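Local coordinates for protein 432aa long hypothetical deoxyribodipyrimidine photolyase (Sulfolobus tokodaii, PDB 2E0I) that probably repairs ultraviolet-damaged DNA by light-driven splitting of cyclobutane pyrimidine dimers, and carries two FAD molecules, one of them implicated as a light-harvesting antenna, at residues Asp36-Ile41 with Glu78-Val83; Leu72-Gly77 with Met169-Leu174; Asp270-Glu275 with Ser423-Val428. One frame throughout, in Å; residues are numbered along the deposited sequence.

Overall arrangement
Three contacts sample the two halves of a photolyase. Contacts 1 and 2 share the five-stranded parallel sheet region of the N-terminal part, contact 2 bringing the loop 169-174 onto it; their centres are about 12 Å apart and they touch where Pro37 packs on Gly77. Strand 73-76, outermost in that sheet, runs directly into helix 79-86 of contact 1, so along the chain the two contacts interleave. Contact 3 comes later, its centre about 39 Å from that of contact 1 and 48 Å from that of contact 2. The FAD at contact 1 lies against the photolyase domain, consistent with the light-harvesting role proposed for a second FAD, whereas contact 3 joins a loop to helix 414-427 in the FAD-binding domain.

Contact 1 (Asp36-Ile41 with Glu78-Val83); sequences DPRQLI and EAEKVV. With FAD (flavin-adenine dinucleotide), chain F.
In the wall of an FAD pocket of the photolyase domain, a salt-bridge network joins the starts of two helices, with Arg38 between Asp36, Glu78 and Glu80. Arg38 grips Asp36 side-on: NH2 lies 2.6 Å from Asp36 OD1, nearly in the guanidinium plane, and NE reaches Asp36 OD2. That same OD2 caps helix 37-40 by accepting from Arg38 N at 2.7 Å. End-on, NH1 and NH2 of Arg38 hold the second carboxylate, with NH1 2.9 Å from Glu80 OE2; the guanidinium and Glu80 carboxylate planes stand 67° apart, so each nitrogen meets its oxygen from above the carboxylate. Glu80 gets there by a chain bent at CB-CG (chi2 -87°). Glu78 instead stacks over one guanidinium face, its CG 3.6 Å from Arg38 NE, a long salt bridge with no N-H directed at the carboxylate. With three carboxylates around it, the guanidinium is held against rotation and its positive charge is probably well compensated. On the flavin side, Asp36 N donates to FAD O4 (3.1 Å) and Gln39 NE2 to FAD O2A. Lys109 of helix 101-115 also bridges Glu80, Phe102 of that helix touches Asp36 and Arg38, and Phe76 of strand 73-76 packs on Pro37.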
loop_
_atom_site.group_PDB
_atom_site.type_symbol
_atom_site.label_atom_id
_atom_site.label_comp_id
_atom_site.label_asym_id
_atom_site.label_seq_id
_atom_site.Cartn_x
_atom_site.Cartn_y
_atom_site.Cartn_z
ATOM N N ASP A 36 -2.087 17.942 -2.961
ATOM C CA ASP A 36 -3.398 18.144 -2.357
ATOM C C ASP A 36 -3.357 18.173 -0.831
ATOM O O ASP A 36 -2.985 17.189 -0.181
ATOM C CB ASP A 36 -4.352 17.049 -2.853
ATOM C CG ASP A 36 -5.810 17.315 -2.486
ATOM O OD1 ASP A 36 -6.704 16.978 -3.307
ATOM O OD2 ASP A 36 -6.071 17.849 -1.379
ATOM N N PRO A 37 -3.749 19.312 -0.238
ATOM C CA PRO A 37 -3.759 19.477 1.216
ATOM C C PRO A 37 -4.605 18.441 1.970
ATOM O O PRO A 37 -4.382 18.212 3.152
ATOM C CB PRO A 37 -4.269 20.917 1.391
ATOM C CG PRO A 37 -5.142 21.103 0.214
ATOM C CD PRO A 37 -4.310 20.510 -0.888
ATOM N N ARG A 38 -5.574 17.831 1.287
ATOM C CA ARG A 38 -6.436 16.820 1.914
ATOM C C ARG A 38 -5.661 15.538 2.126
ATOM O O ARG A 38 -6.056 14.698 2.929
ATOM C CB ARG A 38 -7.661 16.519 1.038
ATOM C CG ARG A 38 -8.581 17.710 0.881
ATOM C CD ARG A 38 -9.669 17.469 -0.130
ATOM N NE ARG A 38 -9.122 17.324 -1.468
ATOM C CZ ARG A 38 -9.861 17.167 -2.556
ATOM N NH1 ARG A 38 -11.179 17.143 -2.463
ATOM N NH2 ARG A 38 -9.279 17.018 -3.736
ATOM N N GLN A 39 -4.553 15.403 1.398
ATOM C CA GLN A 39 -3.703 14.230 1.482
ATOM C C GLN A 39 -2.395 14.523 2.213
ATOM O O GLN A 39 -1.873 13.667 2.920
ATOM C CB GLN A 39 -3.403 13.709 0.070
ATOM C CG GLN A 39 -4.641 13.223 -0.677
ATOM C CD GLN A 39 -4.354 12.815 -2.116
ATOM O OE1 GLN A 39 -4.079 13.665 -2.972
ATOM N NE2 GLN A 39 -4.415 11.505 -2.387
ATOM N N LEU A 40 -1.868 15.732 2.062
ATOM C CA LEU A 40 -0.599 16.065 2.694
ATOM C C LEU A 40 -0.631 16.805 4.029
ATOM O O LEU A 40 0.356 16.774 4.776
ATOM C CB LEU A 40 0.253 16.850 1.707
ATOM C CG LEU A 40 0.619 16.100 0.421
ATOM C CD1 LEU A 40 1.265 17.063 -0.558
ATOM C CD2 LEU A 40 1.566 14.932 0.733
ATOM N N ILE A 41 -1.752 17.461 4.325
ATOM C CA ILE A 41 -1.916 18.218 5.565
ATOM C C ILE A 41 -3.123 17.752 6.391
ATOM O O ILE A 41 -4.281 17.792 5.945
ATOM C CB ILE A 41 -2.068 19.723 5.247
ATOM C CG1 ILE A 41 -0.808 20.223 4.529
ATOM C CG2 ILE A 41 -2.350 20.508 6.520
ATOM C CD1 ILE A 41 -0.919 21.619 3.962
ATOM N N GLU A 78 -6.653 21.632 -3.633
ATOM C CA GLU A 78 -7.518 20.496 -3.910
ATOM C C GLU A 78 -7.625 20.346 -5.424
ATOM O O GLU A 78 -7.926 21.303 -6.128
ATOM C CB GLU A 78 -8.900 20.719 -3.287
ATOM C CG GLU A 78 -8.867 20.869 -1.762
ATOM C CD GLU A 78 -10.251 20.992 -1.142
ATOM O OE1 GLU A 78 -10.330 21.350 0.055
ATOM O OE2 GLU A 78 -11.259 20.730 -1.844
ATOM N N ALA A 79 -7.365 19.141 -5.918
ATOM C CA ALA A 79 -7.407 18.858 -7.348
ATOM C C ALA A 79 -8.478 19.614 -8.137
ATOM O O ALA A 79 -8.153 20.353 -9.068
ATOM C CB ALA A 79 -7.570 17.371 -7.563
ATOM N N GLU A 80 -9.747 19.422 -7.781
ATOM C CA GLU A 80 -10.833 20.096 -8.489
ATOM C C GLU A 80 -10.669 21.620 -8.527
ATOM O O GLU A 80 -10.855 22.241 -9.579
ATOM C CB GLU A 80 -12.204 19.723 -7.880
ATOM C CG GLU A 80 -12.286 19.768 -6.356
ATOM C CD GLU A 80 -11.857 18.458 -5.726
ATOM O OE1 GLU A 80 -10.769 17.955 -6.086
ATOM O OE2 GLU A 80 -12.610 17.932 -4.870
ATOM N N LYS A 81 -10.318 22.223 -7.394
ATOM C CA LYS A 81 -10.129 23.667 -7.348
ATOM C C LYS A 81 -8.922 24.124 -8.167
ATOM O O LYS A 81 -8.955 25.189 -8.769
ATOM C CB LYS A 81 -9.996 24.133 -5.900
ATOM C CG LYS A 81 -11.271 23.946 -5.113
ATOM C CD LYS A 81 -11.096 24.282 -3.652
ATOM C CE LYS A 81 -12.372 23.925 -2.909
ATOM N NZ LYS A 81 -12.149 23.694 -1.449
ATOM N N VAL A 82 -7.862 23.322 -8.195
ATOM C CA VAL A 82 -6.675 23.676 -8.960
ATOM C C VAL A 82 -6.988 23.732 -10.441
ATOM O O VAL A 82 -6.665 24.713 -11.105
ATOM C CB VAL A 82 -5.549 22.670 -8.745
ATOM C CG1 VAL A 82 -4.415 22.933 -9.735
ATOM C CG2 VAL A 82 -5.054 22.771 -7.320
ATOM N N VAL A 83 -7.604 22.672 -10.956
ATOM C CA VAL A 83 -7.981 22.599 -12.369
ATOM C C VAL A 83 -8.762 23.853 -12.687
ATOM O O VAL A 83 -8.472 24.569 -13.651
ATOM C CB VAL A 83 -8.898 21.381 -12.641
ATOM C CG1 VAL A 83 -9.496 21.461 -14.041
ATOM C CG2 VAL A 83 -8.108 20.094 -12.466
HETATM P PA FAD F . -4.928 8.786 0.088
HETATM O O1A FAD F . -4.818 7.466 0.748
HETATM O O2A FAD F . -3.972 9.901 0.261
HETATM O O5B FAD F . -6.102 9.360 1.030
HETATM C C5B FAD F . -6.821 10.541 0.656
HETATM C C4B FAD F . -7.972 10.834 1.623
HETATM O O4B FAD F . -8.551 9.577 2.025
HETATM C C3B FAD F . -7.475 11.494 2.910
HETATM O O3B FAD F . -8.549 12.210 3.526
HETATM C C2B FAD F . -7.105 10.267 3.743
HETATM O O2B FAD F . -7.125 10.613 5.129
HETATM C C1B FAD F . -8.314 9.384 3.431
HETATM N N9A FAD F . -8.053 7.959 3.750
HETATM C C8A FAD F . -7.010 7.242 3.334
HETATM N N7A FAD F . -7.115 5.989 3.767
HETATM C C5A FAD F . -8.239 5.900 4.468
HETATM C C6A FAD F . -8.889 4.867 5.132
HETATM N N6A FAD F . -8.345 3.655 5.186
HETATM N N1A FAD F . -10.059 5.113 5.741
HETATM C C2A FAD F . -10.594 6.322 5.724
HETATM N N3A FAD F . -10.000 7.328 5.104
HETATM C C4A FAD F . -8.834 7.155 4.467
HETATM N N1 FAD F . -1.502 12.042 -4.963
HETATM C C2 FAD F . -1.633 13.333 -5.489
HETATM O O2 FAD F . -2.044 13.492 -6.637
HETATM N N3 FAD F . -1.340 14.440 -4.684
HETATM C C4 FAD F . -0.929 14.256 -3.357
HETATM O O4 FAD F . -0.666 15.233 -2.656
HETATM C C4X FAD F . -0.818 12.972 -2.832
HETATM N N5 FAD F . -0.474 12.785 -1.486
HETATM C C5X FAD F . -0.385 11.494 -0.952
HETATM C C6 FAD F . -0.131 11.323 0.406
HETATM C C7 FAD F . -0.134 10.050 0.969
HETATM C C7M FAD F . 0.143 9.890 2.466
HETATM C C8 FAD F . -0.387 8.943 0.163
HETATM C C8M FAD F . -0.399 7.530 0.749
HETATM C C9 FAD F . -0.634 9.114 -1.197
HETATM C C9A FAD F . -0.633 10.387 -1.761
HETATM N N10 FAD F . -0.935 10.575 -3.120
HETATM C C10 FAD F . -1.099 11.868 -3.634
HETATM C "C1'" FAD F . -1.169 9.414 -4.009
HETATM C "C2'" FAD F . -2.592 8.864 -3.910
HETATM O "O2'" FAD F . -2.543 7.464 -3.615
HETATM C "C3'" FAD F . -3.355 9.108 -5.216
HETATM O "O3'" FAD F . -3.495 10.516 -5.431
HETATM C "C4'" FAD F . -4.740 8.459 -5.168
HETATM O "O4'" FAD F . -5.329 8.519 -6.470
HETATM C "C5'" FAD F . -5.644 9.175 -4.161
HETATM O "O5'" FAD F . -6.559 8.268 -3.540
HETATM P P FAD F . -6.166 7.563 -2.146
HETATM O O1P FAD F . -7.386 6.891 -1.643
HETATM O O2P FAD F . -4.937 6.757 -2.321
HETATM O O3P FAD F . -5.872 8.844 -1.217
#

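Contact 2 (Leu72-Gly77 with Met169-Leu174); sequences LNVFFG and MNVDFL
Val74 and Phe173 both turn a branch away from their backbone nitrogens, and the two meet there: Val74 CG1 is trans to N (chi1 -178°), and Phe173 CG likewise. Val74 CG1 rests 4.1 Å from Phe173 CD2, at the edge of the phenylalanine ring. Phe76 brings CD1 to within 3.7 Å of Phe173 CZ. The two rings stand at 77° with centroids 5.7 Å apart, an oblique meeting in which the Phe173 rim is presented to Phe76. Met169 completes this cluster. Its chain, straight as far as SD, bends at the last torsion, which carries CE to 3.8 Å from Phe76 CB, while SD lies over one face of the Phe173 ring, displaced toward its rim. On the other side of Val74, CG2 sits against the backbone of Asn170 and Val171, and further back Leu72 CD2 touches Val171 CG1 at 3.6 Å, the two side chains crossing nearly at right angles.

The backbones are joined by a pair of hydrogen bonds. Val74 N donates to Met169 O over 2.9 Å and Met169 N returns a bond to Val74 O over 3.0 Å. Arg71 also donates to Met169 O. Leu58 and Leu59 of helix 48-66 touch Leu72, Val171 and Leu174, while Asn73, pointing the other way, is held through OD1 by Ser168 OG and Thr165 N and through ND2 by Pro31 O. The pattern is that of a single antiparallel bridge, Val74 paired with Met169 as a hydrogen-bonded pair, by which the long loop between helix 140-147 and helix 189-196, probably the linker between the two domains, adds itself to the edge strand 73-76 of a parallel alpha/beta sheet of Rossmann-like topology.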
loop_
_atom_site.group_PDB
_atom_site.type_symbol
_atom_site.label_atom_id
_atom_site.label_comp_id
_atom_site.label_asym_id
_atom_site.label_seq_id
_atom_site.Cartn_x
_atom_site.Cartn_y
_atom_site.Cartn_z
ATOM N N LEU A 72 8.528 18.608 -14.374
ATOM C CA LEU A 72 7.279 18.405 -13.678
ATOM C C LEU A 72 6.707 19.768 -13.260
ATOM O O LEU A 72 7.390 20.581 -12.632
ATOM C CB LEU A 72 7.519 17.521 -12.454
ATOM C CG LEU A 72 6.252 17.039 -11.764
ATOM C CD1 LEU A 72 5.385 16.301 -12.781
ATOM C CD2 LEU A 72 6.618 16.139 -10.589
ATOM N N ASN A 73 5.455 20.011 -13.638
ATOM C CA ASN A 73 4.757 21.247 -13.316
ATOM C C ASN A 73 3.932 21.002 -12.063
ATOM O O ASN A 73 2.927 20.286 -12.107
ATOM C CB ASN A 73 3.843 21.634 -14.477
ATOM C CG ASN A 73 4.619 22.021 -15.725
ATOM O OD1 ASN A 73 5.077 23.159 -15.865
ATOM N ND2 ASN A 73 4.785 21.069 -16.631
ATOM N N VAL A 74 4.348 21.602 -10.949
ATOM C CA VAL A 74 3.659 21.395 -9.680
ATOM C C VAL A 74 2.708 22.512 -9.260
ATOM O O VAL A 74 3.002 23.695 -9.418
ATOM C CB VAL A 74 4.675 21.163 -8.544
ATOM C CG1 VAL A 74 3.948 20.900 -7.238
ATOM C CG2 VAL A 74 5.587 19.996 -8.901
ATOM N N PHE A 75 1.565 22.109 -8.713
ATOM C CA PHE A 75 0.535 23.026 -8.238
ATOM C C PHE A 75 0.129 22.605 -6.841
ATOM O O PHE A 75 0.407 21.482 -6.430
ATOM C CB PHE A 75 -0.676 22.966 -9.159
ATOM C CG PHE A 75 -0.407 23.485 -10.539
ATOM C CD1 PHE A 75 -0.539 24.843 -10.818
ATOM C CD2 PHE A 75 0.012 22.624 -11.557
ATOM C CE1 PHE A 75 -0.255 25.344 -12.090
ATOM C CE2 PHE A 75 0.299 23.107 -12.838
ATOM C CZ PHE A 75 0.166 24.476 -13.106
ATOM N N PHE A 76 -0.534 23.491 -6.112
ATOM C CA PHE A 76 -0.952 23.160 -4.757
ATOM C C PHE A 76 -2.420 23.475 -4.548
ATOM O O PHE A 76 -2.918 24.489 -5.045
ATOM C CB PHE A 76 -0.101 23.928 -3.738
ATOM C CG PHE A 76 -0.446 23.624 -2.313
ATOM C CD1 PHE A 76 -0.016 22.441 -1.715
ATOM C CD2 PHE A 76 -1.247 24.500 -1.578
ATOM C CE1 PHE A 76 -0.380 22.129 -0.403
ATOM C CE2 PHE A 76 -1.618 24.201 -0.271
ATOM C CZ PHE A 76 -1.183 23.010 0.319
ATOM N N GLY A 77 -3.105 22.600 -3.811
ATOM C CA GLY A 77 -4.518 22.783 -3.526
ATOM C C GLY A 77 -5.339 21.538 -3.802
ATOM O O GLY A 77 -4.800 20.492 -4.152
ATOM N N MET A 169 5.026 25.833 -10.112
ATOM C CA MET A 169 6.177 25.660 -9.244
ATOM C C MET A 169 6.855 24.383 -9.726
ATOM O O MET A 169 6.338 23.686 -10.606
ATOM C CB MET A 169 5.738 25.451 -7.792
ATOM C CG MET A 169 4.910 26.560 -7.195
ATOM S SD MET A 169 4.403 26.186 -5.508
ATOM C CE MET A 169 2.753 25.427 -5.790
ATOM N N ASN A 170 8.002 24.066 -9.139
ATOM C CA ASN A 170 8.722 22.857 -9.502
ATOM C C ASN A 170 8.875 21.954 -8.279
ATOM O O ASN A 170 8.593 22.372 -7.160
ATOM C CB ASN A 170 10.077 23.223 -10.090
ATOM C CG ASN A 170 10.770 24.292 -9.303
ATOM O OD1 ASN A 170 11.089 24.104 -8.126
ATOM N ND2 ASN A 170 11.006 25.436 -9.940
ATOM N N VAL A 171 9.312 20.717 -8.495
ATOM C CA VAL A 171 9.464 19.756 -7.409
ATOM C C VAL A 171 10.093 20.274 -6.123
ATOM O O VAL A 171 9.814 19.744 -5.046
ATOM C CB VAL A 171 10.239 18.541 -7.876
ATOM C CG1 VAL A 171 9.355 17.701 -8.749
ATOM C CG2 VAL A 171 11.468 18.972 -8.637
ATOM N N ASP A 172 10.935 21.300 -6.233
ATOM C CA ASP A 172 11.574 21.897 -5.055
ATOM C C ASP A 172 10.524 22.138 -3.957
ATOM O O ASP A 172 10.755 21.870 -2.783
ATOM C CB ASP A 172 12.248 23.242 -5.420
ATOM C CG ASP A 172 13.761 23.107 -5.729
ATOM O OD1 ASP A 172 14.411 24.144 -6.032
ATOM O OD2 ASP A 172 14.304 21.976 -5.669
ATOM N N PHE A 173 9.366 22.649 -4.357
ATOM C CA PHE A 173 8.276 22.938 -3.433
ATOM C C PHE A 173 7.874 21.742 -2.589
ATOM O O PHE A 173 7.537 21.898 -1.419
ATOM C CB PHE A 173 7.046 23.432 -4.204
ATOM C CG PHE A 173 5.794 23.484 -3.375
ATOM C CD1 PHE A 173 5.687 24.370 -2.302
ATOM C CD2 PHE A 173 4.744 22.612 -3.630
ATOM C CE1 PHE A 173 4.546 24.377 -1.491
ATOM C CE2 PHE A 173 3.600 22.611 -2.825
ATOM C CZ PHE A 173 3.501 23.494 -1.753
ATOM N N LEU A 174 7.910 20.553 -3.188
ATOM C CA LEU A 174 7.520 19.332 -2.496
ATOM C C LEU A 174 8.432 18.914 -1.344
ATOM O O LEU A 174 8.018 18.128 -0.483
ATOM C CB LEU A 174 7.377 18.187 -3.503
ATOM C CG LEU A 174 6.253 18.383 -4.527
ATOM C CD1 LEU A 174 6.317 17.290 -5.559
ATOM C CD2 LEU A 174 4.900 18.394 -3.838
#

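Contact 3 (Asp270-Glu275 with Ser423-Val428); sequences DNISWE and SEYKNV
Ile272 leans on Tyr425 and Val428 and can be traced outward atom by atom. From CB, branch CG2 turns back onto its own segment and lies over the centre of the Trp274 ring, 3.6 Å above the plane. The other branch crosses the contact: CG1, placed trans to the carbonyl carbon (chi1 -67°), meets Val428 CG2 at 4.1 Å. Beyond it the fully extended second torsion (chi2 -180°) delivers CD1 onto a face of Tyr425, 3.6 Å from the ring centroid and 19° off the normal, a CH-pi contact. Its nearest ring atom there is CZ, at 3.5 Å. Trp274 approaches the same tyrosine at its hydroxyl end, with CH2 3.4 Å from Tyr425 OH. No hydrogen bond crosses between the segments; the hydroxyl is bonded to Ala354 O, which should help orient the end of the side chain that Trp274 meets. Phe362 meets Tyr425 edge-to-face, and Val320 of helix 309-322 touches both Tyr425 and Trp274. Asn271 CB adds a looser touch on Val428 CG1. Apolar packing of this kind joins the loop before helix 278-286 to the end of the C-terminal helix 414-427, within the all-helical FAD-binding domain of the photolyase fold.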
loop_
_atom_site.group_PDB
_atom_site.type_symbol
_atom_site.label_atom_id
_atom_site.label_comp_id
_atom_site.label_asym_id
_atom_site.label_seq_id
_atom_site.Cartn_x
_atom_site.Cartn_y
_atom_site.Cartn_z
ATOM N N ASP A 270 -20.375 -5.815 12.302
ATOM C CA ASP A 270 -20.280 -4.415 12.686
ATOM C C ASP A 270 -20.834 -4.290 14.110
ATOM O O ASP A 270 -20.872 -3.204 14.693
ATOM C CB ASP A 270 -21.089 -3.547 11.717
ATOM C CG ASP A 270 -20.218 -2.873 10.660
ATOM O OD1 ASP A 270 -20.778 -2.286 9.707
ATOM O OD2 ASP A 270 -18.974 -2.916 10.787
ATOM N N ASN A 271 -21.245 -5.428 14.663
ATOM C CA ASN A 271 -21.814 -5.488 16.001
ATOM C C ASN A 271 -20.885 -6.059 17.047
ATOM O O ASN A 271 -21.255 -6.152 18.220
ATOM C CB ASN A 271 -23.095 -6.310 15.977
ATOM C CG ASN A 271 -24.263 -5.540 15.396
ATOM O OD1 ASN A 271 -25.186 -6.130 14.832
ATOM N ND2 ASN A 271 -24.235 -4.211 15.542
ATOM N N ILE A 272 -19.685 -6.448 16.631
ATOM C CA ILE A 272 -18.707 -6.996 17.559
ATOM C C ILE A 272 -18.394 -5.959 18.629
ATOM O O ILE A 272 -18.236 -4.782 18.329
ATOM C CB ILE A 272 -17.410 -7.375 16.833
ATOM C CG1 ILE A 272 -17.687 -8.537 15.881
ATOM C CG2 ILE A 272 -16.325 -7.727 17.841
ATOM C CD1 ILE A 272 -16.478 -9.008 15.113
ATOM N N SER A 273 -18.326 -6.395 19.881
ATOM C CA SER A 273 -18.023 -5.483 20.970
ATOM C C SER A 273 -16.540 -5.541 21.263
ATOM O O SER A 273 -16.099 -6.232 22.185
ATOM C CB SER A 273 -18.809 -5.856 22.219
ATOM O OG SER A 273 -20.197 -5.739 21.974
ATOM N N TRP A 274 -15.769 -4.815 20.462
ATOM C CA TRP A 274 -14.330 -4.777 20.631
ATOM C C TRP A 274 -13.988 -4.258 22.021
ATOM O O TRP A 274 -14.474 -3.209 22.434
ATOM C CB TRP A 274 -13.703 -3.871 19.572
ATOM C CG TRP A 274 -14.079 -4.244 18.166
ATOM C CD1 TRP A 274 -15.017 -3.647 17.384
ATOM C CD2 TRP A 274 -13.549 -5.329 17.400
ATOM N NE1 TRP A 274 -15.110 -4.291 16.179
ATOM C CE2 TRP A 274 -14.220 -5.330 16.162
ATOM C CE3 TRP A 274 -12.573 -6.303 17.642
ATOM C CZ2 TRP A 274 -13.949 -6.266 15.165
ATOM C CZ3 TRP A 274 -12.301 -7.233 16.651
ATOM C CH2 TRP A 274 -12.988 -7.208 15.427
ATOM N N GLU A 275 -13.158 -4.997 22.743
ATOM C CA GLU A 275 -12.757 -4.595 24.077
ATOM C C GLU A 275 -11.991 -3.270 24.023
ATOM O O GLU A 275 -11.994 -2.507 24.984
ATOM C CB GLU A 275 -11.876 -5.677 24.682
ATOM C CG GLU A 275 -11.421 -5.407 26.099
ATOM C CD GLU A 275 -10.017 -5.908 26.343
ATOM O OE1 GLU A 275 -9.082 -5.302 25.783
ATOM O OE2 GLU A 275 -9.842 -6.906 27.072
ATOM N N SER A 423 -15.643 -16.769 20.700
ATOM C CA SER A 423 -16.972 -16.962 21.250
ATOM C C SER A 423 -17.766 -15.693 20.981
ATOM O O SER A 423 -18.951 -15.758 20.649
ATOM C CB SER A 423 -16.896 -17.245 22.754
ATOM O OG SER A 423 -16.331 -16.153 23.449
ATOM N N GLU A 424 -17.101 -14.543 21.104
ATOM C CA GLU A 424 -17.744 -13.253 20.866
ATOM C C GLU A 424 -18.205 -13.132 19.414
ATOM O O GLU A 424 -19.229 -12.510 19.128
ATOM C CB GLU A 424 -16.791 -12.104 21.216
ATOM C CG GLU A 424 -16.817 -11.689 22.683
ATOM C CD GLU A 424 -18.067 -10.887 23.053
ATOM O OE1 GLU A 424 -19.194 -11.356 22.767
ATOM O OE2 GLU A 424 -17.919 -9.786 23.637
ATOM N N TYR A 425 -17.446 -13.730 18.500
ATOM C CA TYR A 425 -17.791 -13.709 17.083
ATOM C C TYR A 425 -19.014 -14.580 16.847
ATOM O O TYR A 425 -19.992 -14.127 16.260
ATOM C CB TYR A 425 -16.636 -14.235 16.240
ATOM C CG TYR A 425 -15.686 -13.177 15.726
ATOM C CD1 TYR A 425 -15.656 -12.843 14.374
ATOM C CD2 TYR A 425 -14.796 -12.536 16.581
ATOM C CE1 TYR A 425 -14.758 -11.899 13.886
ATOM C CE2 TYR A 425 -13.895 -11.590 16.102
ATOM C CZ TYR A 425 -13.881 -11.280 14.755
ATOM O OH TYR A 425 -12.983 -10.363 14.271
ATOM N N LYS A 426 -18.948 -15.836 17.291
ATOM C CA LYS A 426 -20.071 -16.767 17.145
ATOM C C LYS A 426 -21.304 -16.117 17.757
ATOM O O LYS A 426 -22.404 -16.193 17.218
ATOM C CB LYS A 426 -19.775 -18.096 17.860
ATOM C CG LYS A 426 -18.722 -18.959 17.168
ATOM C CD LYS A 426 -18.465 -20.276 17.895
ATOM C CE LYS A 426 -17.868 -20.054 19.291
ATOM N NZ LYS A 426 -17.513 -21.326 19.993
ATOM N N ASN A 427 -21.093 -15.465 18.891
ATOM C CA ASN A 427 -22.153 -14.782 19.604
ATOM C C ASN A 427 -22.922 -13.887 18.636
ATOM O O ASN A 427 -24.142 -13.926 18.584
ATOM C CB ASN A 427 -21.540 -13.950 20.731
ATOM C CG ASN A 427 -22.509 -13.699 21.862
ATOM O OD1 ASN A 427 -23.524 -13.024 21.691
ATOM N ND2 ASN A 427 -22.201 -14.247 23.033
ATOM N N VAL A 428 -22.196 -13.094 17.857
ATOM C CA VAL A 428 -22.798 -12.183 16.883
ATOM C C VAL A 428 -23.661 -12.893 15.829
ATOM O O VAL A 428 -24.766 -12.383 15.550
ATOM C CB VAL A 428 -21.695 -11.341 16.180
ATOM C CG1 VAL A 428 -22.291 -10.494 15.063
ATOM C CG2 VAL A 428 -21.007 -10.447 17.205
#